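Local coordinates for CELL division inhibitor (Pyrococcus furiosus, PDB 1G3Q), which binds ADP and magnesium and probably hydrolyses ATP, as a MinD-type P-loop ATPase linked to the control of cell division, at residues V25-R30 with K228-I233; T76-V81 with E209-V214. All blocks are in the same frame, centred on the assembly; numbering follows the deposited sequence.

Interaction 1 (V25-R30 with K228-I233); sequences VALGDR and KLAEEI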
loop_
_atom_site.group_PDB
_atom_site.type_symbol
_atom_site.label_atom_id
_atom_site.label_comp_id
_atom_site.label_asym_id
_atom_site.label_seq_id
_atom_site.Cartn_x
_atom_site.Cartn_y
_atom_site.Cartn_z
ATOM N N VAL A 25 6.355 -4.431 6.774
ATOM C CA VAL A 25 7.141 -5.356 7.577
ATOM C C VAL A 25 8.637 -5.204 7.302
ATOM O O VAL A 25 9.447 -5.243 8.231
ATOM C CB VAL A 25 6.706 -6.822 7.326
ATOM C CG1 VAL A 25 7.543 -7.769 8.178
ATOM C CG2 VAL A 25 5.224 -6.994 7.676
ATOM N N ALA A 26 9.001 -5.029 6.035
ATOM C CA ALA A 26 10.404 -4.857 5.671
ATOM C C ALA A 26 10.970 -3.608 6.352
ATOM O O ALA A 26 12.045 -3.652 6.953
ATOM C CB ALA A 26 10.548 -4.743 4.154
ATOM N N LEU A 27 10.246 -2.495 6.262
ATOM C CA LEU A 27 10.693 -1.253 6.888
ATOM C C LEU A 27 10.714 -1.383 8.409
ATOM O O LEU A 27 11.629 -0.884 9.077
ATOM C CB LEU A 27 9.784 -0.089 6.473
ATOM C CG LEU A 27 9.904 0.414 5.030
ATOM C CD1 LEU A 27 8.775 1.393 4.738
ATOM C CD2 LEU A 27 11.265 1.088 4.825
ATOM N N GLY A 28 9.700 -2.044 8.957
ATOM C CA GLY A 28 9.646 -2.225 10.393
ATOM C C GLY A 28 10.836 -3.037 10.865
ATOM O O GLY A 28 11.388 -2.795 11.940
ATOM N N ASP A 29 11.240 -4.001 10.047
ATOM C CA ASP A 29 12.364 -4.860 10.383
ATOM C C ASP A 29 13.682 -4.093 10.328
ATOM O O ASP A 29 14.677 -4.522 10.903
ATOM C CB ASP A 29 12.402 -6.061 9.434
ATOM C CG ASP A 29 13.304 -7.173 9.935
ATOM O OD1 ASP A 29 13.290 -7.449 11.156
ATOM O OD2 ASP A 29 14.017 -7.785 9.111
ATOM N N ARG A 30 13.686 -2.956 9.638
ATOM C CA ARG A 30 14.890 -2.137 9.529
ATOM C C ARG A 30 14.925 -1.129 10.673
ATOM O O ARG A 30 15.827 -0.294 10.751
ATOM C CB ARG A 30 14.920 -1.410 8.179
ATOM C CG ARG A 30 15.004 -2.346 6.981
ATOM C CD ARG A 30 14.792 -1.603 5.675
ATOM N NE ARG A 30 15.878 -0.673 5.380
ATOM C CZ ARG A 30 17.081 -1.036 4.945
ATOM N NH1 ARG A 30 17.361 -2.316 4.748
ATOM N NH2 ARG A 30 18.007 -0.117 4.712
ATOM N N LYS A 228 14.750 -5.278 -0.762
ATOM C CA LYS A 228 15.463 -4.310 -1.593
ATOM C C LYS A 228 14.598 -3.076 -1.822
ATOM O O LYS A 228 15.099 -1.952 -1.813
ATOM C CB LYS A 228 15.855 -4.929 -2.938
ATOM C CG LYS A 228 16.930 -6.000 -2.827
ATOM C CD LYS A 228 17.417 -6.454 -4.195
ATOM C CE LYS A 228 18.509 -7.513 -4.067
ATOM N NZ LYS A 228 19.087 -7.899 -5.391
ATOM N N LEU A 229 13.298 -3.283 -2.020
ATOM C CA LEU A 229 12.390 -2.159 -2.219
ATOM C C LEU A 229 12.417 -1.255 -0.988
ATOM O O LEU A 229 12.466 -0.031 -1.108
ATOM C CB LEU A 229 10.952 -2.643 -2.453
ATOM C CG LEU A 229 9.932 -1.494 -2.543
ATOM C CD1 LEU A 229 10.235 -0.641 -3.777
ATOM C CD2 LEU A 229 8.513 -2.039 -2.614
ATOM N N ALA A 230 12.375 -1.864 0.195
ATOM C CA ALA A 230 12.397 -1.112 1.445
ATOM C C ALA A 230 13.668 -0.272 1.517
ATOM O O ALA A 230 13.643 0.873 1.961
ATOM C CB ALA A 230 12.330 -2.060 2.629
ATOM N N GLU A 231 14.778 -0.856 1.077
ATOM C CA GLU A 231 16.057 -0.158 1.077
ATOM C C GLU A 231 15.951 1.065 0.166
ATOM O O GLU A 231 16.341 2.169 0.547
ATOM C CB GLU A 231 17.163 -1.087 0.573
ATOM C CG GLU A 231 18.573 -0.585 0.846
ATOM C CD GLU A 231 19.636 -1.425 0.162
ATOM O OE1 GLU A 231 19.479 -2.666 0.122
ATOM O OE2 GLU A 231 20.631 -0.848 -0.327
ATOM N N GLU A 232 15.410 0.864 -1.034
ATOM C CA GLU A 232 15.250 1.951 -1.996
ATOM C C GLU A 232 14.350 3.068 -1.477
ATOM O O GLU A 232 14.668 4.249 -1.627
ATOM C CB GLU A 232 14.679 1.420 -3.314
ATOM C CG GLU A 232 15.647 0.591 -4.138
ATOM C CD GLU A 232 16.925 1.346 -4.470
ATOM O OE1 GLU A 232 16.836 2.537 -4.845
ATOM O OE2 GLU A 232 18.017 0.743 -4.364
ATOM N N ILE A 233 13.223 2.696 -0.878
ATOM C CA ILE A 233 12.286 3.674 -0.337
ATOM C C ILE A 233 12.989 4.589 0.663
ATOM O O ILE A 233 12.781 5.805 0.658
ATOM C CB ILE A 233 11.092 2.979 0.370
ATOM C CG1 ILE A 233 10.243 2.226 -0.658
ATOM C CG2 ILE A 233 10.252 4.001 1.119
ATOM C CD1 ILE A 233 9.667 3.106 -1.745
#
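Apolar packing between Ala26, Leu27 and Ala230 forms the buried centre of this helix-to-helix contact. The two alanines meet methyl to methyl, Ala26 CB lying 3.6 Å from Ala230 CB, and so small a side chain on both sides lets the backbones come close: Leu27 CA and Ala230 CA are 5.7 Å apart. Leu27 reaches over with one branch of its fork. With CG anti to its carbonyl carbon (chi1 -72°), it sets CD2 4.0 Å from Ala230 CB and beside the carbonyl oxygen of Ala230, while its side chain also packs on Phe114 of strand 114-118.

The long aliphatic part of Arg30 extends this patch toward the surface, with Arg30 CD 3.9 Å from Ala230 CB. A bend about the CG-CD bond (chi3 67°) lays the guanidinium over the Glu231 backbone, with Glu231 CA 4.1 Å above the plane and over the centre of one face.

The polar component is looser. The Glu231 carboxylate is nearly parallel to the guanidinium, but Arg30 NH1 and Glu231 OE1 remain 5.1 Å apart, so attraction between them is probably only long-range. Arg30 NE instead forms a salt bridge with Glu234, one turn further along from Ala230. Alanine-mediated close packing thus joins the C-terminal end of helix 16-29, whose N-terminal end is part of the P-loop, to helix 221-235 in the layered alpha-beta-alpha fold.

Interaction 2 (T76-V81 with E209-V214); sequences TQFDNV and EGIPAV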
loop_
_atom_site.group_PDB
_atom_site.type_symbol
_atom_site.label_atom_id
_atom_site.label_comp_id
_atom_site.label_asym_id
_atom_site.label_seq_id
_atom_site.Cartn_x
_atom_site.Cartn_y
_atom_site.Cartn_z
ATOM N N THR A 76 0.670 -5.190 15.691
ATOM C CA THR A 76 0.663 -6.347 14.807
ATOM C C THR A 76 1.752 -7.218 15.422
ATOM O O THR A 76 2.458 -6.773 16.330
ATOM C CB THR A 76 1.063 -6.013 13.356
ATOM O OG1 THR A 76 2.461 -5.704 13.306
ATOM C CG2 THR A 76 0.252 -4.836 12.832
ATOM N N GLN A 77 1.896 -8.446 14.943
ATOM C CA GLN A 77 2.912 -9.341 15.479
ATOM C C GLN A 77 4.301 -8.967 14.963
ATOM O O GLN A 77 5.287 -9.618 15.292
ATOM C CB GLN A 77 2.594 -10.779 15.076
ATOM C CG GLN A 77 2.794 -11.047 13.594
ATOM C CD GLN A 77 2.072 -12.292 13.130
ATOM O OE1 GLN A 77 0.851 -12.285 12.947
ATOM N NE2 GLN A 77 2.817 -13.373 12.949
ATOM N N PHE A 78 4.377 -7.910 14.161
ATOM C CA PHE A 78 5.645 -7.486 13.585
ATOM C C PHE A 78 6.247 -6.274 14.280
ATOM O O PHE A 78 5.544 -5.308 14.606
ATOM C CB PHE A 78 5.446 -7.207 12.093
ATOM C CG PHE A 78 4.747 -8.324 11.375
ATOM C CD1 PHE A 78 5.409 -9.517 11.111
ATOM C CD2 PHE A 78 3.405 -8.216 11.036
ATOM C CE1 PHE A 78 4.744 -10.588 10.526
ATOM C CE2 PHE A 78 2.727 -9.284 10.449
ATOM C CZ PHE A 78 3.395 -10.470 10.195
ATOM N N ASP A 79 7.556 -6.344 14.509
ATOM C CA ASP A 79 8.283 -5.269 15.170
ATOM C C ASP A 79 8.130 -3.941 14.459
ATOM O O ASP A 79 8.388 -3.839 13.259
ATOM C CB ASP A 79 9.782 -5.585 15.250
ATOM C CG ASP A 79 10.099 -6.670 16.251
ATOM O OD1 ASP A 79 9.193 -7.069 17.011
ATOM O OD2 ASP A 79 11.262 -7.115 16.282
ATOM N N ASN A 80 7.711 -2.932 15.217
ATOM C CA ASN A 80 7.554 -1.573 14.713
ATOM C C ASN A 80 6.454 -1.377 13.675
ATOM O O ASN A 80 6.405 -0.342 13.007
ATOM C CB ASN A 80 8.890 -1.083 14.143
ATOM C CG ASN A 80 10.035 -1.247 15.129
ATOM O OD1 ASN A 80 9.952 -0.796 16.271
ATOM N ND2 ASN A 80 11.110 -1.898 14.690
ATOM N N VAL A 81 5.567 -2.354 13.544
ATOM C CA VAL A 81 4.486 -2.240 12.572
ATOM C C VAL A 81 3.118 -2.171 13.239
ATOM O O VAL A 81 2.736 -3.051 14.011
ATOM C CB VAL A 81 4.500 -3.421 11.580
ATOM C CG1 VAL A 81 3.354 -3.281 10.580
ATOM C CG2 VAL A 81 5.831 -3.461 10.848
ATOM N N GLU A 209 -1.632 -16.837 4.686
ATOM C CA GLU A 209 -1.153 -17.120 6.036
ATOM C C GLU A 209 -1.379 -15.962 7.005
ATOM O O GLU A 209 -1.455 -16.163 8.216
ATOM C CB GLU A 209 0.343 -17.441 5.987
ATOM C CG GLU A 209 0.957 -17.830 7.318
ATOM C CD GLU A 209 0.449 -19.159 7.820
ATOM O OE1 GLU A 209 0.057 -19.995 6.983
ATOM O OE2 GLU A 209 0.456 -19.378 9.046
ATOM N N GLY A 210 -1.487 -14.748 6.480
ATOM C CA GLY A 210 -1.661 -13.609 7.365
ATOM C C GLY A 210 -0.298 -13.154 7.860
ATOM O O GLY A 210 -0.176 -12.473 8.881
ATOM N N ILE A 211 0.739 -13.557 7.133
ATOM C CA ILE A 211 2.115 -13.187 7.457
ATOM C C ILE A 211 2.798 -12.887 6.131
ATOM O O ILE A 211 3.025 -13.796 5.331
ATOM C CB ILE A 211 2.883 -14.342 8.136
ATOM C CG1 ILE A 211 2.175 -14.776 9.422
ATOM C CG2 ILE A 211 4.309 -13.892 8.452
ATOM C CD1 ILE A 211 2.787 -16.038 10.058
ATOM N N PRO A 212 3.124 -11.611 5.873
ATOM C CA PRO A 212 3.780 -11.232 4.617
ATOM C C PRO A 212 5.004 -12.086 4.308
ATOM O O PRO A 212 5.829 -12.352 5.186
ATOM C CB PRO A 212 4.125 -9.763 4.841
ATOM C CG PRO A 212 2.966 -9.291 5.687
ATOM C CD PRO A 212 2.844 -10.422 6.698
ATOM N N ALA A 213 5.110 -12.507 3.052
ATOM C CA ALA A 213 6.214 -13.344 2.606
ATOM C C ALA A 213 7.586 -12.825 3.011
ATOM O O ALA A 213 8.493 -13.613 3.282
ATOM C CB ALA A 213 6.150 -13.520 1.093
ATOM N N VAL A 214 7.747 -11.506 3.064
ATOM C CA VAL A 214 9.041 -10.942 3.421
ATOM C C VAL A 214 9.534 -11.532 4.739
ATOM O O VAL A 214 10.735 -11.700 4.931
ATOM C CB VAL A 214 8.989 -9.387 3.502
ATOM C CG1 VAL A 214 8.133 -8.941 4.670
ATOM C CG2 VAL A 214 10.400 -8.824 3.624
#
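The hairpin connection between strands 74-75 and 81-84 meets the linker from helix 201-209 to helix 213-216, and Phe78 fills the interface. Phe78 begins a type II turn, closed by Val81 N to Phe78 O at 3.1 Å. Thr76 OG1 braces the loop twice: it accepts from Phe78 N, making an ST turn, and donates to Val81 O at 2.8 Å, approaching from above the carbonyl plane.

The Phe78 ring presents its outer end to the linker. Ile211 CG2 sits in the ring plane at the edge, 3.9 Å from Phe78 CE1, whereas Pro212 CD comes in obliquely, 3.5 Å from Phe78 CZ. One ring face is covered from within the loop by Gln77 CG, 3.4 Å above its centre. Gln77 chi1 of 70° puts CG there, between the backbone N and carbonyl carbon, and the extended chain carries NE2 to 3.8 Å from Ile211 CG1, a van der Waals contact; glutamine suits this exposed edge because its aliphatic part packs on the ring. A serine in place of Phe78 would probably open a gap beside Ile211 CG2 and Pro212 CD and leave Gln77 CG without the ring face it rests on.

On the linker, Gly210 suits its positive phi (84°) as the C-prime residue of a Schellman motif, and Pro212 is the N-cap of the next helix, where the missing N-H is little loss. Pro212 also packs on Asn22 and Val25 of helix 16-29; its side chain is about 10 Å from the bound ADP. A Schellman helix end and the following N-cap thus pack against a beta-hairpin loop flanking the P-loop helix.

How the interactions relate
Both contacts border helix 16-29: interaction 1 uses its C-terminal end directly, whereas interaction 2 joins two non-helical connections packed beside it. Val25 is the meeting point: taking no part in the packing on 228-233, it packs through CG2 on Phe78 and Pro212 and through CB on Val214. The Gly28 carbonyl adds a probable hydrogen bond from Asn80 ND2. Each contact has a buried centre and a more exposed border, formed by Arg30 in interaction 1 and Gln77 in interaction 2. Small methyl groups suit closely spaced regular helices; a large ring suits the wider separation between loops, whose shapes are set by turn and helix-end motifs.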